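Local coordinates for protein CmeC (Campylobacter jejuni, PDB 4MT4) that probably forms the trimeric outer membrane channel of a multidrug efflux system, giving exported compounds a route out of the cell, at residues 5-10 / 349-354; 58-63 / 150-155; 270-275 / 367-372. All blocks are in the same frame, centred on the assembly; numbering follows the deposited sequence.

The three contacts lie along the helical part of the channel, where long helices run on from a four-stranded sheet. Contact 1 lays the N-terminal loop on helix 339-405, contact 2 pairs helix 58-79 with helix 129-195, and contact 3 ties the start of helix 273-293 to a later turn of helix 339-405. Contact 2 is nested inside the chain loop closed by contact 1 and ends before contact 3 begins; contacts 1 and 3 interleave. Centres of contacts 2 and 3 are about 17 Å apart, and the two touch where A150 packs on P273. Contacts 1 and 3, centres about 22 Å apart, share a helix that lies at a subunit boundary.

Contact 1: residues 5-10 / 349-354; sequences PNLNIP and LNKDEA
P5 and L7 of the N-terminal loop meet the helix segment 349-354 through a single side chain, that of K351. Taken in order along the helix, the segment first touches the loop at this lysine, which makes the whole contact. Its CG stands anti to the backbone N (chi1 175°), and the rest of the chain is fully extended, which carries the amine across to a loop whose nearest CA, that of L7, lies 10.2 Å from the CA of K351. Near the end of this arm CE meets CD1 of L7 at 4.1 Å. One atom further on, NZ sits 4.1 Å from CG of the P5 ring. In both pairs the side chains run alongside each other in opposite senses. No hydrogen bond crosses between the two segments. The bond of the lysine amine goes to OD1 of N286, while ND2 of the same asparagine donates to the P5 carbonyl; one amide thus joins loop and helix indirectly. Beyond K351 the side chains of D352 and E353 face the second subunit, as those of L349 and N350 do before it, and OE1 of E353 accepts a hydrogen bond from NE2 of Q69 of that subunit. At the surface the loop lies along helices 273-293 and 339-405: P5, L7 and I9 rest on R293, T283 and L279 of the former, while I9 and P10 reach Y358 and F355 of the latter.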
loop_
_atom_site.group_PDB
_atom_site.type_symbol
_atom_site.label_atom_id
_atom_site.label_comp_id
_atom_site.label_asym_id
_atom_site.label_seq_id
_atom_site.Cartn_x
_atom_site.Cartn_y
_atom_site.Cartn_z
ATOM N N PRO B 5 -12.447 30.588 -1.968
ATOM C CA PRO B 5 -13.493 30.572 -2.992
ATOM C C PRO B 5 -14.737 29.836 -2.510
ATOM O O PRO B 5 -14.646 29.040 -1.575
ATOM C CB PRO B 5 -12.831 29.831 -4.154
ATOM C CG PRO B 5 -11.847 28.920 -3.490
ATOM C CD PRO B 5 -11.327 29.689 -2.303
ATOM N N ASN B 6 -15.879 30.107 -3.135
ATOM C CA ASN B 6 -17.106 29.383 -2.824
ATOM C C ASN B 6 -16.977 27.910 -3.196
ATOM O O ASN B 6 -16.582 27.576 -4.313
ATOM C CB ASN B 6 -18.302 30.005 -3.550
ATOM C CG ASN B 6 -18.653 31.382 -3.024
ATOM O OD1 ASN B 6 -18.311 31.732 -1.895
ATOM N ND2 ASN B 6 -19.344 32.171 -3.839
ATOM N N LEU B 7 -17.305 27.032 -2.254
ATOM C CA LEU B 7 -17.228 25.598 -2.503
ATOM C C LEU B 7 -18.503 25.109 -3.178
ATOM O O LEU B 7 -19.578 25.120 -2.580
ATOM C CB LEU B 7 -16.986 24.836 -1.201
ATOM C CG LEU B 7 -16.679 23.348 -1.360
ATOM C CD1 LEU B 7 -15.431 23.142 -2.205
ATOM C CD2 LEU B 7 -16.521 22.700 -0.000
ATOM N N ASN B 8 -18.372 24.682 -4.430
ATOM C CA ASN B 8 -19.522 24.256 -5.219
ATOM C C ASN B 8 -19.497 22.767 -5.540
ATOM O O ASN B 8 -18.998 22.352 -6.586
ATOM C CB ASN B 8 -19.598 25.063 -6.517
ATOM C CG ASN B 8 -19.775 26.546 -6.268
ATOM O OD1 ASN B 8 -18.991 27.365 -6.745
ATOM N ND2 ASN B 8 -20.807 26.899 -5.509
ATOM N N ILE B 9 -20.042 21.964 -4.633
ATOM C CA ILE B 9 -20.161 20.533 -4.863
ATOM C C ILE B 9 -21.427 20.233 -5.654
ATOM O O ILE B 9 -22.533 20.487 -5.178
ATOM C CB ILE B 9 -20.187 19.743 -3.544
ATOM C CG1 ILE B 9 -18.938 20.047 -2.716
ATOM C CG2 ILE B 9 -20.296 18.249 -3.821
ATOM C CD1 ILE B 9 -19.241 20.684 -1.380
ATOM N N PRO B 10 -21.270 19.692 -6.870
ATOM C CA PRO B 10 -22.418 19.327 -7.704
ATOM C C PRO B 10 -23.254 18.230 -7.059
ATOM O O PRO B 10 -22.709 17.362 -6.375
ATOM C CB PRO B 10 -21.770 18.837 -9.003
ATOM C CG PRO B 10 -20.404 18.397 -8.596
ATOM C CD PRO B 10 -19.991 19.348 -7.513
ATOM N N LEU B 349 -4.669 23.145 -7.291
ATOM C CA LEU B 349 -4.518 21.790 -7.807
ATOM C C LEU B 349 -4.690 20.761 -6.692
ATOM O O LEU B 349 -5.173 19.655 -6.928
ATOM C CB LEU B 349 -3.157 21.624 -8.482
ATOM C CG LEU B 349 -2.973 22.402 -9.789
ATOM C CD1 LEU B 349 -1.511 22.440 -10.203
ATOM C CD2 LEU B 349 -3.831 21.800 -10.892
ATOM N N ASN B 350 -4.293 21.133 -5.478
ATOM C CA ASN B 350 -4.499 20.281 -4.313
ATOM C C ASN B 350 -5.984 20.124 -4.028
ATOM O O ASN B 350 -6.443 19.057 -3.624
ATOM C CB ASN B 350 -3.789 20.851 -3.084
ATOM C CG ASN B 350 -2.282 20.879 -3.238
ATOM O OD1 ASN B 350 -1.728 20.265 -4.148
ATOM N ND2 ASN B 350 -1.609 21.587 -2.338
ATOM N N LYS B 351 -6.730 21.200 -4.246
ATOM C CA LYS B 351 -8.178 21.171 -4.107
ATOM C C LYS B 351 -8.805 20.284 -5.176
ATOM O O LYS B 351 -9.722 19.511 -4.894
ATOM C CB LYS B 351 -8.757 22.584 -4.192
ATOM C CG LYS B 351 -10.272 22.621 -4.170
ATOM C CD LYS B 351 -10.802 23.991 -4.547
ATOM C CE LYS B 351 -12.314 23.960 -4.693
ATOM N NZ LYS B 351 -12.866 25.281 -5.097
ATOM N N ASP B 352 -8.308 20.405 -6.404
ATOM C CA ASP B 352 -8.779 19.582 -7.513
ATOM C C ASP B 352 -8.546 18.103 -7.223
ATOM O O ASP B 352 -9.393 17.261 -7.517
ATOM C CB ASP B 352 -8.082 19.975 -8.819
ATOM C CG ASP B 352 -8.397 21.399 -9.246
ATOM O OD1 ASP B 352 -9.361 21.987 -8.712
ATOM O OD2 ASP B 352 -7.684 21.927 -10.127
ATOM N N GLU B 353 -7.389 17.796 -6.645
ATOM C CA GLU B 353 -7.050 16.426 -6.280
ATOM C C GLU B 353 -8.026 15.891 -5.237
ATOM O O GLU B 353 -8.452 14.738 -5.299
ATOM C CB GLU B 353 -5.615 16.352 -5.754
ATOM C CG GLU B 353 -5.182 14.963 -5.317
ATOM C CD GLU B 353 -3.719 14.902 -4.925
ATOM O OE1 GLU B 353 -3.065 15.965 -4.875
ATOM O OE2 GLU B 353 -3.223 13.785 -4.668
ATOM N N ALA B 354 -8.389 16.745 -4.286
ATOM C CA ALA B 354 -9.336 16.371 -3.243
ATOM C C ALA B 354 -10.738 16.201 -3.820
ATOM O O ALA B 354 -11.538 15.423 -3.303
ATOM C CB ALA B 354 -9.338 17.408 -2.133
#

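Contact 2: residues 58-63 / 150-155; sequences NDLKLA and AARLSV
L60 and A63 face A151, R152 and V155 across two nearly antiparallel helices, their short axes 175° apart and 9.3 Å from each other at closest approach. The contact is apolar throughout, and no hydrogen bond crosses it. Its tightest point is a meeting of two methyl groups: CB of A63 and CB of A151 point at each other's helix and stand 3.6 Å apart, a separation that such short side chains permit. One helical turn away L60 reaches further across. Its CG is anti to the backbone N (chi1 -174°), and this throws CD1 over the backbone of the facing helix, 3.8 Å from CA of R152 and 4.0 Å from CB of R152. Nearer the backbone of L60, CG2 of V155 packs more loosely against CB of L60, at 4.4 Å. Polar ends are taken care of outside the interface. R152 leaves the contact after CB with an extended chain and donates from NH1 to the carbonyl of E463, and the backbone N of L60 is bonded to OD1 of N57. L54 of helix 44-56 covers both L60 and R152, while Y148 packs on L60 and A63. N58, K61 and L62 turn to the third subunit. This is side-by-side packing of antiparallel helices, as in the α-helical barrel of outer membrane factors.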
loop_
_atom_site.group_PDB
_atom_site.type_symbol
_atom_site.label_atom_id
_atom_site.label_comp_id
_atom_site.label_asym_id
_atom_site.label_seq_id
_atom_site.Cartn_x
_atom_site.Cartn_y
_atom_site.Cartn_z
ATOM N N ASN B 58 -6.293 -2.623 17.493
ATOM C CA ASN B 58 -5.272 -1.583 17.429
ATOM C C ASN B 58 -5.467 -0.601 16.279
ATOM O O ASN B 58 -5.092 0.566 16.388
ATOM C CB ASN B 58 -3.886 -2.223 17.336
ATOM C CG ASN B 58 -3.446 -2.846 18.647
ATOM O OD1 ASN B 58 -3.524 -2.218 19.702
ATOM N ND2 ASN B 58 -2.994 -4.092 18.588
ATOM N N ASP B 59 -6.052 -1.066 15.178
ATOM C CA ASP B 59 -6.377 -0.174 14.067
ATOM C C ASP B 59 -7.436 0.834 14.502
ATOM O O ASP B 59 -7.431 1.986 14.069
ATOM C CB ASP B 59 -6.862 -0.961 12.849
ATOM C CG ASP B 59 -5.722 -1.576 12.058
ATOM O OD1 ASP B 59 -4.591 -1.049 12.134
ATOM O OD2 ASP B 59 -5.956 -2.583 11.356
ATOM N N LEU B 60 -8.341 0.387 15.366
ATOM C CA LEU B 60 -9.369 1.256 15.923
ATOM C C LEU B 60 -8.743 2.291 16.853
ATOM O O LEU B 60 -9.168 3.447 16.889
ATOM C CB LEU B 60 -10.420 0.431 16.670
ATOM C CG LEU B 60 -11.641 1.185 17.198
ATOM C CD1 LEU B 60 -12.350 1.914 16.066
ATOM C CD2 LEU B 60 -12.595 0.233 17.908
ATOM N N LYS B 61 -7.728 1.865 17.601
ATOM C CA LYS B 61 -6.999 2.758 18.493
ATOM C C LYS B 61 -6.226 3.803 17.696
ATOM O O LYS B 61 -6.221 4.980 18.045
ATOM C CB LYS B 61 -6.038 1.967 19.386
ATOM C CG LYS B 61 -6.720 0.992 20.333
ATOM C CD LYS B 61 -5.711 0.261 21.206
ATOM C CE LYS B 61 -6.386 -0.822 22.036
ATOM N NZ LYS B 61 -5.422 -1.547 22.909
ATOM N N LEU B 62 -5.576 3.358 16.624
ATOM C CA LEU B 62 -4.839 4.253 15.737
ATOM C C LEU B 62 -5.749 5.328 15.155
ATOM O O LEU B 62 -5.382 6.499 15.094
ATOM C CB LEU B 62 -4.180 3.464 14.604
ATOM C CG LEU B 62 -2.973 2.598 14.964
ATOM C CD1 LEU B 62 -2.542 1.753 13.774
ATOM C CD2 LEU B 62 -1.823 3.465 15.454
ATOM N N ALA B 63 -6.938 4.915 14.732
ATOM C CA ALA B 63 -7.922 5.833 14.174
ATOM C C ALA B 63 -8.394 6.836 15.223
ATOM O O ALA B 63 -8.699 7.985 14.901
ATOM C CB ALA B 63 -9.102 5.063 13.609
ATOM N N ALA B 150 -15.561 5.406 9.951
ATOM C CA ALA B 150 -15.289 4.494 8.850
ATOM C C ALA B 150 -14.425 3.332 9.320
ATOM O O ALA B 150 -14.633 2.187 8.921
ATOM C CB ALA B 150 -14.612 5.232 7.706
ATOM N N ALA B 151 -13.456 3.635 10.177
ATOM C CA ALA B 151 -12.568 2.616 10.719
ATOM C C ALA B 151 -13.318 1.686 11.666
ATOM O O ALA B 151 -13.075 0.482 11.684
ATOM C CB ALA B 151 -11.391 3.261 11.431
ATOM N N ARG B 152 -14.232 2.255 12.447
ATOM C CA ARG B 152 -15.032 1.478 13.386
ATOM C C ARG B 152 -15.905 0.472 12.645
ATOM O O ARG B 152 -15.930 -0.711 12.984
ATOM C CB ARG B 152 -15.901 2.398 14.246
ATOM C CG ARG B 152 -16.524 1.724 15.458
ATOM C CD ARG B 152 -17.339 2.712 16.281
ATOM N NE ARG B 152 -17.632 2.207 17.620
ATOM C CZ ARG B 152 -18.716 1.507 17.938
ATOM N NH1 ARG B 152 -18.896 1.094 19.185
ATOM N NH2 ARG B 152 -19.619 1.219 17.012
ATOM N N LEU B 153 -16.612 0.953 11.627
ATOM C CA LEU B 153 -17.466 0.105 10.805
ATOM C C LEU B 153 -16.663 -0.999 10.123
ATOM O O LEU B 153 -17.098 -2.148 10.056
ATOM C CB LEU B 153 -18.196 0.945 9.756
ATOM C CG LEU B 153 -19.000 0.198 8.693
ATOM C CD1 LEU B 153 -20.059 -0.694 9.327
ATOM C CD2 LEU B 153 -19.633 1.177 7.713
ATOM N N SER B 154 -15.485 -0.638 9.627
ATOM C CA SER B 154 -14.602 -1.582 8.948
ATOM C C SER B 154 -14.114 -2.682 9.890
ATOM O O SER B 154 -14.128 -3.860 9.540
ATOM C CB SER B 154 -13.406 -0.846 8.345
ATOM O OG SER B 154 -12.438 -1.753 7.844
ATOM N N VAL B 155 -13.682 -2.283 11.082
ATOM C CA VAL B 155 -13.179 -3.218 12.084
ATOM C C VAL B 155 -14.273 -4.180 12.539
ATOM O O VAL B 155 -14.044 -5.387 12.648
ATOM C CB VAL B 155 -12.605 -2.468 13.306
ATOM C CG1 VAL B 155 -12.437 -3.405 14.488
ATOM C CG2 VAL B 155 -11.281 -1.815 12.946
#

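Contact 3: residues 270-275 / 367-372; sequences LQRPDI and GEIRYA
R272 grips E368 end-on, with NH1 and NH2 both directed at the single oxygen OE1. The distances to OE1 of E368 are 3.2 Å from NH1 and 3.1 Å from NH2, and both bonds are bent. OE1 lies in the guanidinium plane, yet the carboxylate is turned 43° from it. Both nitrogens arrive from one face of that carboxylate, but NH1 comes nearly in line with the C-O bond, NH2 from 35° above the plane. Beside this salt bridge CG1 of I369 lies obliquely to the guanidinium, 4.5 Å from NH1 of R272.

D274 helps to position the arginine, held side-on: NE of R272 reaches its OD1 at 3.1 Å through the syn lone pair, and NH2 of R272 reaches its OD2 at 2.8 Å. A bend at chi3 (60°) folds the guanidinium back to this aspartate. NH1 has a further acceptor in the carbonyl of A445, so each nitrogen of the buried group is bonded, and its positive charge probably eases the proximity of the two carboxylates.

R272 stands at the N-cap position of helix 273-293, and the network joins that end to helix 339-405. Helix 411-445 backs I369 and A372, helix 129-195 lies against P273, and K230 of the second subunit packs on E368.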
loop_
_atom_site.group_PDB
_atom_site.type_symbol
_atom_site.label_atom_id
_atom_site.label_comp_id
_atom_site.label_asym_id
_atom_site.label_seq_id
_atom_site.Cartn_x
_atom_site.Cartn_y
_atom_site.Cartn_z
ATOM N N LEU B 270 -25.246 11.109 3.215
ATOM C CA LEU B 270 -25.204 11.472 4.625
ATOM C C LEU B 270 -25.085 10.250 5.530
ATOM O O LEU B 270 -25.055 10.381 6.752
ATOM C CB LEU B 270 -26.454 12.268 5.006
ATOM C CG LEU B 270 -26.736 13.546 4.215
ATOM C CD1 LEU B 270 -28.064 14.152 4.645
ATOM C CD2 LEU B 270 -25.604 14.545 4.381
ATOM N N GLN B 271 -25.015 9.065 4.933
ATOM C CA GLN B 271 -25.034 7.833 5.714
ATOM C C GLN B 271 -23.747 7.018 5.620
ATOM O O GLN B 271 -23.568 6.050 6.358
ATOM C CB GLN B 271 -26.225 6.973 5.290
ATOM C CG GLN B 271 -27.562 7.542 5.731
ATOM C CD GLN B 271 -28.735 6.814 5.117
ATOM O OE1 GLN B 271 -28.654 6.319 3.994
ATOM N NE2 GLN B 271 -29.837 6.742 5.854
ATOM N N ARG B 272 -22.851 7.407 4.719
ATOM C CA ARG B 272 -21.549 6.754 4.617
ATOM C C ARG B 272 -20.436 7.658 5.143
ATOM O O ARG B 272 -20.259 8.776 4.659
ATOM C CB ARG B 272 -21.255 6.346 3.173
ATOM C CG ARG B 272 -22.011 5.109 2.701
ATOM C CD ARG B 272 -21.566 4.691 1.305
ATOM N NE ARG B 272 -20.142 4.370 1.262
ATOM C CZ ARG B 272 -19.649 3.202 0.865
ATOM N NH1 ARG B 272 -20.466 2.239 0.461
ATOM N NH2 ARG B 272 -18.339 2.999 0.863
ATOM N N PRO B 273 -19.682 7.170 6.138
ATOM C CA PRO B 273 -18.599 7.924 6.782
ATOM C C PRO B 273 -17.484 8.323 5.814
ATOM O O PRO B 273 -16.914 9.403 5.953
ATOM C CB PRO B 273 -18.071 6.946 7.839
ATOM C CG PRO B 273 -19.200 6.013 8.095
ATOM C CD PRO B 273 -19.899 5.862 6.780
ATOM N N ASP B 274 -17.188 7.462 4.844
ATOM C CA ASP B 274 -16.096 7.715 3.911
ATOM C C ASP B 274 -16.435 8.854 2.956
ATOM O O ASP B 274 -15.548 9.584 2.513
ATOM C CB ASP B 274 -15.748 6.446 3.128
ATOM C CG ASP B 274 -16.912 5.917 2.318
ATOM O OD1 ASP B 274 -18.074 6.153 2.710
ATOM O OD2 ASP B 274 -16.659 5.258 1.287
ATOM N N ILE B 275 -17.719 9.007 2.645
ATOM C CA ILE B 275 -18.167 10.101 1.792
ATOM C C ILE B 275 -18.067 11.426 2.542
ATOM O O ILE B 275 -17.641 12.438 1.982
ATOM C CB ILE B 275 -19.615 9.889 1.303
ATOM C CG1 ILE B 275 -19.707 8.631 0.435
ATOM C CG2 ILE B 275 -20.101 11.103 0.525
ATOM C CD1 ILE B 275 -21.079 8.396 -0.167
ATOM N N GLY B 367 -20.807 1.576 -6.535
ATOM C CA GLY B 367 -20.450 0.292 -7.105
ATOM C C GLY B 367 -20.570 -0.813 -6.076
ATOM O O GLY B 367 -21.038 -1.910 -6.379
ATOM N N GLU B 368 -20.148 -0.516 -4.852
ATOM C CA GLU B 368 -20.250 -1.464 -3.749
ATOM C C GLU B 368 -21.707 -1.752 -3.403
ATOM O O GLU B 368 -22.068 -2.888 -3.101
ATOM C CB GLU B 368 -19.518 -0.938 -2.510
ATOM C CG GLU B 368 -18.014 -0.793 -2.669
ATOM C CD GLU B 368 -17.357 -0.142 -1.463
ATOM O OE1 GLU B 368 -18.086 0.297 -0.550
ATOM O OE2 GLU B 368 -16.110 -0.070 -1.432
ATOM N N ILE B 369 -22.541 -0.716 -3.455
ATOM C CA ILE B 369 -23.961 -0.846 -3.139
ATOM C C ILE B 369 -24.680 -1.728 -4.157
ATOM O O ILE B 369 -25.505 -2.566 -3.789
ATOM C CB ILE B 369 -24.650 0.537 -3.071
ATOM C CG1 ILE B 369 -24.161 1.312 -1.844
ATOM C CG2 ILE B 369 -26.167 0.393 -3.031
ATOM C CD1 ILE B 369 -24.726 2.713 -1.742
ATOM N N ARG B 370 -24.358 -1.546 -5.434
ATOM C CA ARG B 370 -24.947 -2.367 -6.488
ATOM C C ARG B 370 -24.618 -3.843 -6.298
ATOM O O ARG B 370 -25.500 -4.697 -6.369
ATOM C CB ARG B 370 -24.466 -1.915 -7.867
ATOM C CG ARG B 370 -24.943 -2.816 -9.000
ATOM C CD ARG B 370 -24.316 -2.441 -10.334
ATOM N NE ARG B 370 -24.943 -3.147 -11.449
ATOM C CZ ARG B 370 -24.933 -2.718 -12.707
ATOM N NH1 ARG B 370 -24.330 -1.577 -13.018
ATOM N NH2 ARG B 370 -25.530 -3.425 -13.656
ATOM N N TYR B 371 -23.344 -4.136 -6.059
ATOM C CA TYR B 371 -22.904 -5.516 -5.904
ATOM C C TYR B 371 -23.476 -6.143 -4.639
ATOM O O TYR B 371 -23.972 -7.266 -4.670
ATOM C CB TYR B 371 -21.376 -5.607 -5.882
ATOM C CG TYR B 371 -20.873 -7.032 -5.860
ATOM C CD1 TYR B 371 -20.786 -7.773 -7.031
ATOM C CD2 TYR B 371 -20.499 -7.642 -4.669
ATOM C CE1 TYR B 371 -20.335 -9.077 -7.018
ATOM C CE2 TYR B 371 -20.049 -8.947 -4.648
ATOM C CZ TYR B 371 -19.969 -9.659 -5.826
ATOM O OH TYR B 371 -19.520 -10.960 -5.817
ATOM N N ALA B 372 -23.408 -5.412 -3.529
ATOM C CA ALA B 372 -23.882 -5.920 -2.246
ATOM C C ALA B 372 -25.358 -6.303 -2.301
ATOM O O ALA B 372 -25.761 -7.327 -1.751
ATOM C CB ALA B 372 -23.645 -4.893 -1.153
#